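Local coordinates for cytochrome C (Marichromatium purpuratum 984, PDB 5LO9), which probably couples thiosulfate oxidation, and the reverse reduction of tetrathionate, to electron transfer through four c-type hemes, as a fused TsdBA thiosulfate dehydrogenase, at residues S242-P247 with T372-R377; A306-P311 with T365-G370. All coordinates share one frame; numbering follows the deposited sequence.

Interaction 1. Residues S242-P247 with T372-R377. With HEC (heme c), chain E; EDO (1,2-ethanediol), chain R.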
ATOM      1  N   SER A 242       2.873  -0.438  25.871  1.00 90.09           N
ATOM      2  CA  SER A 242       1.889   0.161  24.951  1.00 82.35           C
ATOM      3  C   SER A 242       2.432   0.180  23.524  1.00 74.13           C
ATOM      4  O   SER A 242       2.403   1.212  22.844  1.00 63.43           O
ATOM      5  CB  SER A 242       1.469   1.565  25.398  1.00 88.43           C
ATOM      6  OG  SER A 242       0.749   1.522  26.624  1.00 82.10           O
ATOM      7  N   ARG A 243       2.995  -0.957  23.106  1.00 67.63           N
ATOM      8  CA  ARG A 243       3.626  -1.116  21.805  1.00 55.90           C
ATOM      9  C   ARG A 243       2.956  -2.208  20.974  1.00 55.79           C
ATOM     10  O   ARG A 243       2.395  -3.181  21.506  1.00 55.01           O
ATOM     11  CB  ARG A 243       5.124  -1.410  21.960  1.00 60.40           C
ATOM     12  CG  ARG A 243       5.960  -0.168  21.753  1.00 55.19           C
ATOM     13  CD  ARG A 243       7.430  -0.380  22.027  1.00 53.42           C
ATOM     14  NE  ARG A 243       8.116   0.896  21.839  1.00 58.14           N
ATOM     15  CZ  ARG A 243       9.407   1.106  22.064  1.00 56.02           C
ATOM     16  NH1 ARG A 243      10.170   0.098  22.485  1.00 59.71           N
ATOM     17  NH2 ARG A 243       9.929   2.313  21.833  1.00 55.75           N
ATOM     18  N   PHE A 244       3.032  -2.014  19.652  1.00 52.61           N
ATOM     19  CA  PHE A 244       2.381  -2.889  18.679  1.00 46.61           C
ATOM     20  C   PHE A 244       2.965  -4.291  18.710  1.00 40.64           C
ATOM     21  O   PHE A 244       4.154  -4.503  18.977  1.00 50.75           O
ATOM     22  CB  PHE A 244       2.501  -2.286  17.264  1.00 48.52           C
ATOM     23  CG  PHE A 244       2.019  -3.180  16.167  1.00 45.09           C
ATOM     24  CD1 PHE A 244       0.675  -3.208  15.843  1.00 35.33           C
ATOM     25  CD2 PHE A 244       2.912  -3.978  15.439  1.00 46.74           C
ATOM     26  CE1 PHE A 244       0.189  -4.026  14.829  1.00 38.32           C
ATOM     27  CE2 PHE A 244       2.439  -4.818  14.407  1.00 51.72           C
ATOM     28  CZ  PHE A 244       1.050  -4.834  14.102  1.00 49.43           C
ATOM     29  N   THR A 245       2.110  -5.262  18.440  1.00 41.92           N
ATOM     30  CA  THR A 245       2.553  -6.641  18.337  1.00 48.25           C
ATOM     31  C   THR A 245       2.233  -7.181  16.955  1.00 45.78           C
ATOM     32  O   THR A 245       1.061  -7.161  16.551  1.00 51.78           O
ATOM     33  CB  THR A 245       1.893  -7.494  19.388  1.00 46.87           C
ATOM     34  OG1 THR A 245       2.346  -7.051  20.677  1.00 51.92           O
ATOM     35  CG2 THR A 245       2.249  -8.935  19.141  1.00 40.37           C
ATOM     36  N   PRO A 246       3.209  -7.625  16.175  1.00 44.33           N
ATOM     37  CA  PRO A 246       2.888  -8.219  14.900  1.00 41.88           C
ATOM     38  C   PRO A 246       2.365  -9.627  15.069  1.00 40.18           C
ATOM     39  O   PRO A 246       2.576 -10.276  16.106  1.00 41.94           O
ATOM     40  CB  PRO A 246       4.220  -8.232  14.161  1.00 41.14           C
ATOM     41  CG  PRO A 246       5.177  -7.434  15.058  1.00 41.23           C
ATOM     42  CD  PRO A 246       4.663  -7.532  16.383  1.00 45.62           C
ATOM     43  N   PRO A 247       1.790 -10.169  14.016  1.00 38.90           N
ATOM     44  CA  PRO A 247       1.275 -11.528  14.081  1.00 36.29           C
ATOM     45  C   PRO A 247       2.375 -12.539  14.337  1.00 40.87           C
ATOM     46  O   PRO A 247       3.520 -12.384  13.908  1.00 47.18           O
ATOM     47  CB  PRO A 247       0.642 -11.741  12.694  1.00 37.98           C
ATOM     48  CG  PRO A 247       0.927 -10.570  11.902  1.00 43.31           C
ATOM     49  CD  PRO A 247       1.355  -9.460  12.813  1.00 47.37           C
ATOM     50  N   THR A 372       1.763   8.179  11.593  1.00 44.66           N
ATOM     51  CA  THR A 372       3.153   8.319  11.182  1.00 44.24           C
ATOM     52  C   THR A 372       4.111   8.340  12.368  1.00 46.00           C
ATOM     53  O   THR A 372       5.304   8.582  12.170  1.00 45.06           O
ATOM     54  CB  THR A 372       3.335   9.587  10.353  1.00 39.19           C
ATOM     55  OG1 THR A 372       3.311  10.724  11.212  1.00 48.23           O
ATOM     56  CG2 THR A 372       2.199   9.724   9.332  1.00 45.10           C
ATOM     57  N   ALA A 373       3.615   8.124  13.587  1.00 36.48           N
ATOM     58  CA  ALA A 373       4.415   8.154  14.802  1.00 38.23           C
ATOM     59  C   ALA A 373       4.085   6.983  15.704  1.00 38.75           C
ATOM     60  O   ALA A 373       3.967   7.123  16.921  1.00 44.55           O
ATOM     61  CB  ALA A 373       4.223   9.459  15.566  1.00 40.73           C
ATOM     62  N   MET A 374       3.921   5.806  15.134  1.00 45.11           N
ATOM     63  CA  MET A 374       3.754   4.635  15.977  1.00 43.02           C
ATOM     64  C   MET A 374       4.974   4.484  16.869  1.00 40.27           C
ATOM     65  O   MET A 374       6.103   4.714  16.438  1.00 45.13           O
ATOM     66  CB  MET A 374       3.570   3.373  15.126  1.00 39.78           C
ATOM     67  CG  MET A 374       2.154   3.143  14.589  1.00 43.30           C
ATOM     68  SD  MET A 374       2.102   1.540  13.798  1.00 53.00           S
ATOM     69  CE  MET A 374       1.589   0.511  15.147  1.00 40.57           C
ATOM     70  N   SER A 375       4.736   4.174  18.139  1.00 46.51           N
ATOM     71  CA  SER A 375       5.833   3.945  19.061  1.00 42.50           C
ATOM     72  C   SER A 375       6.661   2.750  18.600  1.00 46.24           C
ATOM     73  O   SER A 375       6.132   1.660  18.357  1.00 53.58           O
ATOM     74  CB  SER A 375       5.303   3.722  20.471  1.00 44.61           C
ATOM     75  OG  SER A 375       6.281   3.079  21.273  1.00 50.06           O
ATOM     76  N   GLY A 376       7.966   2.967  18.473  1.00 50.12           N
ATOM     77  CA  GLY A 376       8.887   1.965  17.983  1.00 46.89           C
ATOM     78  C   GLY A 376       9.412   2.262  16.602  1.00 41.81           C
ATOM     79  O   GLY A 376      10.296   1.546  16.125  1.00 42.92           O
ATOM     80  N   ARG A 377       8.900   3.286  15.940  1.00 44.21           N
ATOM     81  CA  ARG A 377       9.275   3.509  14.563  1.00 46.23           C
ATOM     82  C   ARG A 377      10.710   3.987  14.471  1.00 44.16           C
ATOM     83  O   ARG A 377      11.162   4.778  15.301  1.00 46.19           O
ATOM     84  CB  ARG A 377       8.363   4.528  13.927  1.00 38.99           C
ATOM     85  CG  ARG A 377       8.532   4.528  12.424  1.00 38.76           C
ATOM     86  CD  ARG A 377       7.795   5.661  11.781  1.00 36.07           C
ATOM     87  NE  ARG A 377       8.125   5.796  10.378  1.00 36.79           N
ATOM     88  CZ  ARG A 377       7.633   6.751   9.617  1.00 32.00           C
ATOM     89  NH1 ARG A 377       6.783   7.609  10.151  1.00 29.08           N
ATOM     90  NH2 ARG A 377       7.990   6.842   8.344  1.00 31.43           N
TER
HETATM   91 FE   HEC E1003      15.845  -0.078   5.023  1.00 47.04          FE
HETATM   92  CHA HEC E1003      14.158   2.748   6.252  1.00 38.93           C
HETATM   93  CHB HEC E1003      12.844  -1.358   3.755  1.00 32.99           C
HETATM   94  CHC HEC E1003      17.588  -2.779   3.562  1.00 34.12           C
HETATM   95  CHD HEC E1003      18.711   0.961   6.613  1.00 34.97           C
HETATM   96  NA  HEC E1003      13.872   0.584   5.023  1.00 36.84           N
HETATM   97  C1A HEC E1003      13.418   1.719   5.542  1.00 39.05           C
HETATM   98  C2A HEC E1003      11.962   1.909   5.360  1.00 37.41           C
HETATM   99  C3A HEC E1003      11.567   0.710   4.640  1.00 31.77           C
HETATM  100  C4A HEC E1003      12.827  -0.057   4.472  1.00 34.84           C
HETATM  101  CMA HEC E1003      10.192   0.349   4.208  1.00 35.49           C
HETATM  102  CAA HEC E1003      11.113   3.051   5.857  1.00 39.57           C
HETATM  103  CBA HEC E1003      10.975   2.941   7.372  1.00 33.86           C
HETATM  104  CGA HEC E1003      10.007   3.976   7.921  1.00 37.48           C
HETATM  105  O1A HEC E1003       9.549   3.769   9.067  1.00 28.28           O
HETATM  106  O2A HEC E1003       9.712   5.003   7.238  1.00 37.06           O
HETATM  107  NB  HEC E1003      15.343  -1.750   3.879  1.00 37.14           N
HETATM  108  C1B HEC E1003      14.093  -2.078   3.484  1.00 37.08           C
HETATM  109  C2B HEC E1003      14.050  -3.299   2.673  1.00 30.60           C
HETATM  110  C3B HEC E1003      15.446  -3.709   2.612  1.00 34.52           C
HETATM  111  C4B HEC E1003      16.156  -2.671   3.382  1.00 31.80           C
HETATM  112  CMB HEC E1003      12.859  -3.974   2.093  1.00 38.33           C
HETATM  113  CAB HEC E1003      16.003  -4.896   1.896  1.00 36.16           C
HETATM  114  CBB HEC E1003      15.756  -4.692   0.402  1.00 34.73           C
HETATM  115  NC  HEC E1003      17.812  -0.779   5.064  1.00 43.70           N
HETATM  116  C1C HEC E1003      18.310  -1.865   4.451  1.00 36.97           C
HETATM  117  C2C HEC E1003      19.734  -2.114   4.775  1.00 31.13           C
HETATM  118  C3C HEC E1003      20.064  -0.994   5.673  1.00 35.17           C
HETATM  119  C4C HEC E1003      18.790  -0.248   5.787  1.00 32.01           C
HETATM  120  CMC HEC E1003      20.591  -3.243   4.262  1.00 36.56           C
HETATM  121  CAC HEC E1003      21.353  -0.666   6.404  1.00 36.03           C
HETATM  122  CBC HEC E1003      22.529  -0.667   5.481  1.00 43.66           C
HETATM  123  ND  HEC E1003      16.329   1.573   6.201  1.00 43.60           N
HETATM  124  C1D HEC E1003      17.522   1.802   6.728  1.00 36.72           C
HETATM  125  C2D HEC E1003      17.567   3.040   7.526  1.00 40.61           C
HETATM  126  C3D HEC E1003      16.212   3.612   7.435  1.00 40.88           C
HETATM  127  C4D HEC E1003      15.550   2.595   6.572  1.00 42.11           C
HETATM  128  CMD HEC E1003      18.780   3.552   8.223  1.00 46.59           C
HETATM  129  CAD HEC E1003      15.633   4.873   8.052  1.00 45.00           C
HETATM  130  CBD HEC E1003      16.366   6.185   7.696  1.00 69.31           C
HETATM  131  CGD HEC E1003      16.401   6.627   6.218  1.00 84.74           C
HETATM  132  O1D HEC E1003      16.793   5.864   5.284  1.00 78.31           O
HETATM  133  O2D HEC E1003      16.061   7.814   5.960  1.00 93.03           O
HETATM  134  C1  EDO R1016       9.545   6.714  18.606  1.00 55.47           C
HETATM  135  O1  EDO R1016       9.357   5.528  19.412  1.00 71.24           O
HETATM  136  C2  EDO R1016       8.779   6.573  17.301  1.00 55.76           C
HETATM  137  O2  EDO R1016       7.814   7.630  17.153  1.00 63.19           O
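A type II beta turn from Met374 to Arg377 meets Arg243 and Phe244 of the 242-247 loop in a surface contact, burying 217 Å². Its closing bond runs from Arg377 N to Met374 O, 3.2 Å. The polar link is a single bond: Arg243 NE donates to Ser375 OG over 2.9 Å, nearly straight at 166°, with the hydroxyl oxygen at the guanidinium edge, in its plane. Gly376 CA lies over one face of that group, while Gly376 N donates to O1 of an ethanediol probably from the crystallisation liquor, 3.1 Å away. Asp299 offers Arg243 a long, weak ion pair. The apolar half is Met374, whose chain bends at its last torsion (chi3 92°) and carries CE to within 3.6 Å of Phe244 CB, oblique to the ring. At the turn's end, Arg377 reaches along an extended chain to the heme c propionate: NE holds O1A at 2.8 Å and NH2 holds O2A at 2.8 Å, the latter almost linear (178°). Arg377 NH1 makes a weak bond to Thr372 O. Glycine as third residue is usual in a type II turn, and this two-point guanidinium grip is a common way of binding a heme propionate.

Interaction 2. Residues A306-P311 with T365-G370. With HEC (heme c), chain E; EDO (1,2-ethanediol), chain X.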
ATOM      1  N   ALA A 306       6.158   1.260   9.367  1.00 39.50           N
ATOM      2  CA  ALA A 306       6.363   1.943   8.104  1.00 40.42           C
ATOM      3  C   ALA A 306       5.167   1.775   7.179  1.00 39.13           C
ATOM      4  O   ALA A 306       4.805   2.716   6.471  1.00 37.93           O
ATOM      5  CB  ALA A 306       7.626   1.414   7.428  1.00 38.72           C
ATOM      6  N   TRP A 307       4.536   0.600   7.186  1.00 34.88           N
ATOM      7  CA  TRP A 307       3.431   0.355   6.264  1.00 41.65           C
ATOM      8  C   TRP A 307       2.354   1.434   6.345  1.00 37.50           C
ATOM      9  O   TRP A 307       1.854   1.902   5.313  1.00 39.11           O
ATOM     10  CB  TRP A 307       2.805  -1.007   6.544  1.00 41.87           C
ATOM     11  CG  TRP A 307       1.692  -1.316   5.586  1.00 49.05           C
ATOM     12  CD1 TRP A 307       0.330  -1.248   5.811  1.00 42.52           C
ATOM     13  CD2 TRP A 307       1.851  -1.701   4.230  1.00 45.25           C
ATOM     14  NE1 TRP A 307      -0.343  -1.572   4.670  1.00 46.11           N
ATOM     15  CE2 TRP A 307       0.570  -1.862   3.687  1.00 38.71           C
ATOM     16  CE3 TRP A 307       2.959  -1.926   3.418  1.00 45.20           C
ATOM     17  CZ2 TRP A 307       0.374  -2.258   2.379  1.00 33.13           C
ATOM     18  CZ3 TRP A 307       2.752  -2.310   2.109  1.00 43.62           C
ATOM     19  CH2 TRP A 307       1.479  -2.463   1.606  1.00 44.11           C
ATOM     20  N   VAL A 308       1.984   1.842   7.563  1.00 36.32           N
ATOM     21  CA  VAL A 308       0.873   2.775   7.760  1.00 35.24           C
ATOM     22  C   VAL A 308       1.298   4.213   7.599  1.00 37.54           C
ATOM     23  O   VAL A 308       0.470   5.113   7.772  1.00 41.33           O
ATOM     24  CB  VAL A 308       0.235   2.654   9.157  1.00 38.74           C
ATOM     25  CG1 VAL A 308      -0.394   1.272   9.369  1.00 36.27           C
ATOM     26  CG2 VAL A 308       1.300   2.937  10.272  1.00 36.00           C
ATOM     27  N   ALA A 309       2.565   4.450   7.300  1.00 38.84           N
ATOM     28  CA  ALA A 309       3.145   5.783   7.232  1.00 39.85           C
ATOM     29  C   ALA A 309       3.373   6.274   5.807  1.00 43.20           C
ATOM     30  O   ALA A 309       3.710   7.446   5.615  1.00 41.11           O
ATOM     31  CB  ALA A 309       4.491   5.791   7.974  1.00 41.26           C
ATOM     32  N   TYR A 310       3.252   5.401   4.813  1.00 48.10           N
ATOM     33  CA  TYR A 310       3.464   5.759   3.420  1.00 45.77           C
ATOM     34  C   TYR A 310       2.161   5.573   2.649  1.00 48.16           C
ATOM     35  O   TYR A 310       1.383   4.647   2.946  1.00 40.58           O
ATOM     36  CB  TYR A 310       4.564   4.902   2.778  1.00 42.22           C
ATOM     37  CG  TYR A 310       5.957   5.192   3.278  1.00 45.55           C
ATOM     38  CD1 TYR A 310       6.834   5.987   2.551  1.00 46.96           C
ATOM     39  CD2 TYR A 310       6.388   4.691   4.481  1.00 42.19           C
ATOM     40  CE1 TYR A 310       8.103   6.256   3.018  1.00 51.60           C
ATOM     41  CE2 TYR A 310       7.651   4.950   4.942  1.00 40.65           C
ATOM     42  CZ  TYR A 310       8.499   5.725   4.223  1.00 43.23           C
ATOM     43  OH  TYR A 310       9.751   5.969   4.728  1.00 50.09           O
ATOM     44  N   PRO A 311       1.899   6.413   1.637  1.00 45.34           N
ATOM     45  CA  PRO A 311       2.656   7.528   1.052  1.00 43.63           C
ATOM     46  C   PRO A 311       3.042   8.661   1.993  1.00 43.02           C
ATOM     47  O   PRO A 311       2.247   8.996   2.870  1.00 50.29           O
ATOM     48  CB  PRO A 311       1.685   8.077   0.008  1.00 47.87           C
ATOM     49  CG  PRO A 311       0.895   6.953  -0.386  1.00 40.00           C
ATOM     50  CD  PRO A 311       0.679   6.156   0.866  1.00 46.98           C
ATOM     51  N   THR A 365      -0.546  -6.019  10.386  1.00 40.70           N
ATOM     52  CA  THR A 365      -1.927  -6.363  10.703  1.00 37.25           C
ATOM     53  C   THR A 365      -2.394  -5.695  11.990  1.00 35.40           C
ATOM     54  O   THR A 365      -1.788  -5.860  13.059  1.00 35.84           O
ATOM     55  CB  THR A 365      -2.069  -7.868  10.834  1.00 37.16           C
ATOM     56  OG1 THR A 365      -1.698  -8.526   9.622  1.00 49.01           O
ATOM     57  CG2 THR A 365      -3.465  -8.142  11.064  1.00 36.30           C
ATOM     58  N   GLY A 366      -3.463  -4.929  11.870  1.00 36.25           N
ATOM     59  CA  GLY A 366      -4.083  -4.266  12.979  1.00 34.24           C
ATOM     60  C   GLY A 366      -3.696  -2.818  13.176  1.00 37.50           C
ATOM     61  O   GLY A 366      -4.406  -2.096  13.897  1.00 42.09           O
ATOM     62  N   ALA A 367      -2.597  -2.375  12.565  1.00 38.51           N
ATOM     63  CA  ALA A 367      -2.072  -1.043  12.818  1.00 37.34           C
ATOM     64  C   ALA A 367      -2.889   0.029  12.098  1.00 43.48           C
ATOM     65  O   ALA A 367      -3.431  -0.204  11.014  1.00 39.74           O
ATOM     66  CB  ALA A 367      -0.616  -0.956  12.394  1.00 38.84           C
ATOM     67  N   PRO A 368      -2.989   1.218  12.693  1.00 42.20           N
ATOM     68  CA  PRO A 368      -3.884   2.276  12.194  1.00 42.61           C
ATOM     69  C   PRO A 368      -3.311   3.049  11.017  1.00 40.43           C
ATOM     70  O   PRO A 368      -2.269   3.697  11.123  1.00 38.72           O
ATOM     71  CB  PRO A 368      -4.055   3.180  13.418  1.00 39.79           C
ATOM     72  CG  PRO A 368      -2.788   3.019  14.148  1.00 44.46           C
ATOM     73  CD  PRO A 368      -2.430   1.554  13.996  1.00 34.19           C
ATOM     74  N   THR A 369      -4.049   3.045   9.919  1.00 45.68           N
ATOM     75  CA  THR A 369      -3.591   3.705   8.714  1.00 36.49           C
ATOM     76  C   THR A 369      -3.321   5.165   9.020  1.00 38.65           C
ATOM     77  O   THR A 369      -4.172   5.862   9.580  1.00 37.82           O
ATOM     78  CB  THR A 369      -4.647   3.580   7.606  1.00 37.58           C
ATOM     79  OG1 THR A 369      -4.919   2.201   7.333  1.00 42.75           O
ATOM     80  CG2 THR A 369      -4.164   4.223   6.317  1.00 39.18           C
ATOM     81  N   GLY A 370      -2.143   5.635   8.626  1.00 42.48           N
ATOM     82  CA  GLY A 370      -1.851   7.049   8.652  1.00 35.85           C
ATOM     83  C   GLY A 370      -1.190   7.532   9.909  1.00 36.75           C
ATOM     84  O   GLY A 370      -0.886   8.723   9.999  1.00 46.17           O
TER
HETATM   85 FE   HEC E1003      15.845  -0.078   5.023  1.00 47.04          FE
HETATM   86  CHA HEC E1003      14.158   2.748   6.252  1.00 38.93           C
HETATM   87  CHB HEC E1003      12.844  -1.358   3.755  1.00 32.99           C
HETATM   88  CHC HEC E1003      17.588  -2.779   3.562  1.00 34.12           C
HETATM   89  CHD HEC E1003      18.711   0.961   6.613  1.00 34.97           C
HETATM   90  NA  HEC E1003      13.872   0.584   5.023  1.00 36.84           N
HETATM   91  C1A HEC E1003      13.418   1.719   5.542  1.00 39.05           C
HETATM   92  C2A HEC E1003      11.962   1.909   5.360  1.00 37.41           C
HETATM   93  C3A HEC E1003      11.567   0.710   4.640  1.00 31.77           C
HETATM   94  C4A HEC E1003      12.827  -0.057   4.472  1.00 34.84           C
HETATM   95  CMA HEC E1003      10.192   0.349   4.208  1.00 35.49           C
HETATM   96  CAA HEC E1003      11.113   3.051   5.857  1.00 39.57           C
HETATM   97  CBA HEC E1003      10.975   2.941   7.372  1.00 33.86           C
HETATM   98  CGA HEC E1003      10.007   3.976   7.921  1.00 37.48           C
HETATM   99  O1A HEC E1003       9.549   3.769   9.067  1.00 28.28           O
HETATM  100  O2A HEC E1003       9.712   5.003   7.238  1.00 37.06           O
HETATM  101  NB  HEC E1003      15.343  -1.750   3.879  1.00 37.14           N
HETATM  102  C1B HEC E1003      14.093  -2.078   3.484  1.00 37.08           C
HETATM  103  C2B HEC E1003      14.050  -3.299   2.673  1.00 30.60           C
HETATM  104  C3B HEC E1003      15.446  -3.709   2.612  1.00 34.52           C
HETATM  105  C4B HEC E1003      16.156  -2.671   3.382  1.00 31.80           C
HETATM  106  CMB HEC E1003      12.859  -3.974   2.093  1.00 38.33           C
HETATM  107  CAB HEC E1003      16.003  -4.896   1.896  1.00 36.16           C
HETATM  108  CBB HEC E1003      15.756  -4.692   0.402  1.00 34.73           C
HETATM  109  NC  HEC E1003      17.812  -0.779   5.064  1.00 43.70           N
HETATM  110  C1C HEC E1003      18.310  -1.865   4.451  1.00 36.97           C
HETATM  111  C2C HEC E1003      19.734  -2.114   4.775  1.00 31.13           C
HETATM  112  C3C HEC E1003      20.064  -0.994   5.673  1.00 35.17           C
HETATM  113  C4C HEC E1003      18.790  -0.248   5.787  1.00 32.01           C
HETATM  114  CMC HEC E1003      20.591  -3.243   4.262  1.00 36.56           C
HETATM  115  CAC HEC E1003      21.353  -0.666   6.404  1.00 36.03           C
HETATM  116  CBC HEC E1003      22.529  -0.667   5.481  1.00 43.66           C
HETATM  117  ND  HEC E1003      16.329   1.573   6.201  1.00 43.60           N
HETATM  118  C1D HEC E1003      17.522   1.802   6.728  1.00 36.72           C
HETATM  119  C2D HEC E1003      17.567   3.040   7.526  1.00 40.61           C
HETATM  120  C3D HEC E1003      16.212   3.612   7.435  1.00 40.88           C
HETATM  121  C4D HEC E1003      15.550   2.595   6.572  1.00 42.11           C
HETATM  122  CMD HEC E1003      18.780   3.552   8.223  1.00 46.59           C
HETATM  123  CAD HEC E1003      15.633   4.873   8.052  1.00 45.00           C
HETATM  124  CBD HEC E1003      16.366   6.185   7.696  1.00 69.31           C
HETATM  125  CGD HEC E1003      16.401   6.627   6.218  1.00 84.74           C
HETATM  126  O1D HEC E1003      16.793   5.864   5.284  1.00 78.31           O
HETATM  127  O2D HEC E1003      16.061   7.814   5.960  1.00 93.03           O
HETATM  128  C1  EDO X1022      -3.239 -10.101   6.719  1.00 51.53           C
HETATM  129  O1  EDO X1022      -3.374 -10.514   8.100  1.00 66.57           O
HETATM  130  C2  EDO X1022      -4.639  -9.784   6.174  1.00 58.24           C
HETATM  131  O2  EDO X1022      -5.214 -10.908   5.482  1.00 64.66           O
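Val308, just past helix 304-307, faces the 365-370 loop and joins it by one hydrogen bond and by packing. The hydrogen bond is between backbones: Gly370 N donates to Val308 O over 2.8 Å, bent at the hydrogen (136°), yet approaching in the carbonyl plane on a lone pair, with a C=O...donor angle of 144°. In apolar packing, Val308 CG1, set anti to the carbonyl carbon (chi1 -63°), comes to 3.8 Å from Ala367 CB. Separately, Val308 CB makes a van der Waals contact with a carbonyl oxygen, Pro368 O, at 3.4 Å. Val308 supplies most of the 175 Å² buried here. The heme is met by Ala306 and Tyr310, before and after Val308 in the same segment. Tyr310 OH donates to propionate O2A at 2.7 Å, and the carboxylate carbon CGA lies at the ring edge, in plane, so hydroxyl and carboxylate meet alongside the ring and not over a face. Ala306 CB touches the second oxygen of the same carboxylate, O1A, at 3.5 Å. Tyr310 OH is bonded a second time, by Arg326 NE, a residue that also lines the thiosulfate pocket. A phenylalanine in place of Tyr310 would probably leave propionate O2A with one donor fewer and take from Arg326 NE the hydroxyl it bonds. Between subunits, Thr369 OG1 and Ala367 O of the loop bond reciprocally across the dimer interface, and Val308 packs on Thr369 of the second subunit. The chemistry implies that one main-chain bond and a buried valine tie the loop to the helix end, while the hydroxyl of Tyr310 links a heme carboxylate to an arginine of the substrate pocket.

Overall arrangement
Interaction 2 is nested along the chain within the loop closed by interaction 1, and their centres lie about 10 Å apart. Met374 joins them directly: its CE is 3.8 Å from Ala367 CB and its SD is 3.9 Å from Val308 CG2, so one side chain packs against both segments of interaction 2 as well as against the 242-247 loop. Beside it, Arg377 NH1 comes within 3.6 Å of Ala309 CB. The two contacts converge on the same heme c propionate, beside the thiosulfate pocket, where Arg377 and Tyr310 share oxygen O2A, whereas residues 365-370 lead to the second subunit.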